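Local coordinates for protein inositol dehydrogenase (Lactobacillus casei, PDB 4N54) that probably oxidises scyllo-inositol with NAD as cofactor, belonging to the Gfo/Idh/MocA family of dehydrogenases, which pair a Rossmann domain with a second, substrate-binding domain, at residues G18-G23 with A44-V49. Sequence-based numbering, arbitrary orientation.
Sequences GIVGLG and AATSVV. With NAI (1,4-dihydronicotinamide adenine dinucleotide), chain E.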
loop_
_atom_site.group_PDB
_atom_site.type_symbol
_atom_site.label_atom_id
_atom_site.label_comp_id
_atom_site.label_asym_id
_atom_site.label_seq_id
_atom_site.Cartn_x
_atom_site.Cartn_y
_atom_site.Cartn_z
ATOM N N GLY A 18 -23.183 8.322 35.955
ATOM C CA GLY A 18 -22.526 7.432 36.880
ATOM C C GLY A 18 -22.066 6.173 36.176
ATOM O O GLY A 18 -22.843 5.547 35.485
ATOM N N ILE A 19 -20.805 5.796 36.357
ATOM C CA ILE A 19 -20.233 4.678 35.630
ATOM C C ILE A 19 -19.961 3.502 36.551
ATOM O O ILE A 19 -19.631 3.685 37.707
ATOM C CB ILE A 19 -18.955 5.112 34.862
ATOM C CG1 ILE A 19 -18.493 4.040 33.882
ATOM C CG2 ILE A 19 -17.847 5.491 35.806
ATOM C CD1 ILE A 19 -17.430 4.510 32.953
ATOM N N VAL A 20 -20.138 2.292 36.038
ATOM C CA VAL A 20 -19.730 1.098 36.763
ATOM C C VAL A 20 -18.673 0.361 35.965
ATOM O O VAL A 20 -18.906 -0.076 34.854
ATOM C CB VAL A 20 -20.925 0.168 37.126
ATOM C CG1 VAL A 20 -21.734 -0.211 35.910
ATOM C CG2 VAL A 20 -20.447 -1.077 37.838
ATOM N N GLY A 21 -17.491 0.240 36.531
ATOM C CA GLY A 21 -16.411 -0.394 35.821
ATOM C C GLY A 21 -15.350 0.610 35.447
ATOM O O GLY A 21 -15.627 1.611 34.807
ATOM N N LEU A 22 -14.124 0.338 35.852
ATOM C CA LEU A 22 -13.037 1.225 35.548
ATOM C C LEU A 22 -11.829 0.417 35.103
ATOM O O LEU A 22 -10.697 0.764 35.395
ATOM C CB LEU A 22 -12.722 2.101 36.751
ATOM C CG LEU A 22 -13.847 2.999 37.246
ATOM C CD1 LEU A 22 -13.515 3.597 38.572
ATOM C CD2 LEU A 22 -14.152 4.085 36.265
ATOM N N GLY A 23 -12.090 -0.658 34.373
ATOM C CA GLY A 23 -11.036 -1.517 33.886
ATOM C C GLY A 23 -10.471 -1.098 32.551
ATOM O O GLY A 23 -10.356 0.086 32.271
ATOM N N ALA A 44 -20.584 9.984 39.315
ATOM C CA ALA A 44 -20.451 8.828 40.173
ATOM C C ALA A 44 -19.732 7.665 39.518
ATOM O O ALA A 44 -19.747 7.529 38.310
ATOM C CB ALA A 44 -21.814 8.397 40.648
ATOM N N ALA A 45 -19.117 6.817 40.333
ATOM C CA ALA A 45 -18.395 5.660 39.829
ATOM C C ALA A 45 -18.461 4.480 40.785
ATOM O O ALA A 45 -18.342 4.635 41.986
ATOM C CB ALA A 45 -16.964 6.022 39.528
ATOM N N THR A 46 -18.649 3.295 40.231
ATOM C CA THR A 46 -18.792 2.089 41.016
ATOM C C THR A 46 -17.749 1.079 40.577
ATOM O O THR A 46 -17.506 0.920 39.390
ATOM C CB THR A 46 -20.181 1.486 40.808
ATOM O OG1 THR A 46 -21.179 2.415 41.221
ATOM C CG2 THR A 46 -20.336 0.228 41.584
ATOM N N SER A 47 -17.126 0.405 41.532
ATOM C CA SER A 47 -16.154 -0.625 41.229
ATOM C C SER A 47 -15.829 -1.463 42.439
ATOM O O SER A 47 -15.885 -0.999 43.561
ATOM C CB SER A 47 -14.860 -0.022 40.719
ATOM O OG SER A 47 -13.908 -1.035 40.530
ATOM N N VAL A 48 -15.454 -2.702 42.194
ATOM C CA VAL A 48 -15.061 -3.597 43.255
ATOM C C VAL A 48 -13.568 -3.484 43.546
ATOM O O VAL A 48 -13.003 -4.315 44.238
ATOM C CB VAL A 48 -15.432 -5.043 42.913
ATOM C CG1 VAL A 48 -16.925 -5.205 42.887
ATOM C CG2 VAL A 48 -14.847 -5.431 41.604
ATOM N N VAL A 49 -12.935 -2.452 42.999
ATOM C CA VAL A 49 -11.534 -2.186 43.279
ATOM C C VAL A 49 -11.369 -0.792 43.833
ATOM O O VAL A 49 -11.508 0.183 43.116
ATOM C CB VAL A 49 -10.639 -2.345 42.041
ATOM C CG1 VAL A 49 -9.193 -2.206 42.428
ATOM C CG2 VAL A 49 -10.856 -3.684 41.398
HETATM P PA NAI E . -12.005 -5.175 33.181
HETATM O O1A NAI E . -11.981 -6.467 33.809
HETATM O O2A NAI E . -10.813 -4.523 32.649
HETATM O O5B NAI E . -12.697 -4.146 34.092
HETATM C C5B NAI E . -13.730 -4.529 34.946
HETATM C C4B NAI E . -14.161 -3.391 35.838
HETATM O O4B NAI E . -15.441 -3.726 36.335
HETATM C C3B NAI E . -13.292 -3.215 37.062
HETATM O O3B NAI E . -13.343 -1.862 37.423
HETATM C C2B NAI E . -14.012 -3.943 38.155
HETATM O O2B NAI E . -13.739 -3.317 39.389
HETATM C C1B NAI E . -15.443 -3.716 37.751
HETATM N N9A NAI E . -16.338 -4.740 38.275
HETATM C C8A NAI E . -16.192 -6.040 38.146
HETATM N N7A NAI E . -17.189 -6.707 38.736
HETATM C C5A NAI E . -18.014 -5.808 39.239
HETATM C C6A NAI E . -19.273 -5.831 39.986
HETATM N N6A NAI E . -19.822 -6.986 40.289
HETATM N N1A NAI E . -19.844 -4.681 40.336
HETATM C C2A NAI E . -19.263 -3.529 40.009
HETATM N N3A NAI E . -18.121 -3.426 39.323
HETATM C C4A NAI E . -17.452 -4.511 38.928
HETATM O O3 NAI E . -13.062 -5.330 32.020
HETATM P PN NAI E . -13.087 -4.502 30.699
HETATM O O1N NAI E . -12.090 -5.029 29.807
HETATM O O2N NAI E . -13.113 -3.097 31.004
HETATM O O5D NAI E . -14.500 -4.884 30.139
HETATM C C5D NAI E . -15.679 -4.201 30.504
HETATM C C4D NAI E . -16.851 -4.447 29.569
HETATM O O4D NAI E . -16.656 -3.716 28.389
HETATM C C3D NAI E . -17.031 -5.893 29.181
HETATM O O3D NAI E . -18.404 -6.190 29.151
HETATM C C2D NAI E . -16.441 -5.942 27.803
HETATM O O2D NAI E . -17.044 -6.929 26.995
HETATM C C1D NAI E . -16.663 -4.542 27.275
HETATM N N1N NAI E . -15.591 -4.075 26.436
HETATM C C2N NAI E . -15.921 -3.573 25.283
HETATM C C3N NAI E . -15.001 -3.089 24.398
HETATM C C7N NAI E . -15.463 -2.555 23.090
HETATM O O7N NAI E . -14.721 -2.563 22.183
HETATM N N7N NAI E . -16.664 -2.082 22.911
HETATM C C4N NAI E . -13.540 -3.120 24.741
HETATM C C5N NAI E . -13.317 -3.683 26.051
HETATM C C6N NAI E . -14.344 -4.131 26.838
#
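Gly-18 to Val-20 and Ala-44 to Thr-46 run side by side as parallel strands, their axes inclined by 13°. Ile-19 lends both its polar backbone atoms: its N donates to Ala-44 O, lying above that carbonyl's plane, and its O receives Thr-46 N at 2.7 Å. Beyond the strand end Gly-21 N still reaches Thr-46 O (2.9 Å), meeting it almost head-on. Gly-18 suits its place because a CB there would crowd that of Ala-44, whereas Gly-21 has backbone angles that by themselves call for glycine.

On one face the small Ala-45 CB meets Ile-19 CG2 at 3.9 Å, and Leu-22 CD1 leans over the same Ala-45 CB. On the other, Val-20 CG2, anti to the backbone N (chi1 55° places CG1 instead between N and the carbonyl carbon), lies against Thr-46 CB and touches the adenine of the dinucleotide at C2A, 3.5 Å away. Past the strands, Leu-22 N binds ribose O3B at 2.8 Å. Ser-47 OG shares a 2.6 Å hydrogen bond with O2B and accepts Val-49 N in an ST turn, leading into helix 50-60. A CB on Gly-23 would collide with the cofactor's O5B. Replacing Ser-47 with an alanine would probably cost O2B its short hydroxyl partner and leave Val-49 N without its side-chain acceptor, slackening the turn.

These are the first two strands of the classical Rossmann beta-alpha-beta unit, joined through helix 26-35; Gly-21 and Gly-23 fit its glycine-rich GxGxxG turn. Glu-52 of helix 50-60 bonds both Ser-47 OG and the cofactor. Helix 69-75 covers the Val-20 and Thr-46 face, while strands 80-83 and 64-66 continue the sheet beyond 15-20 and 40-46, respectively.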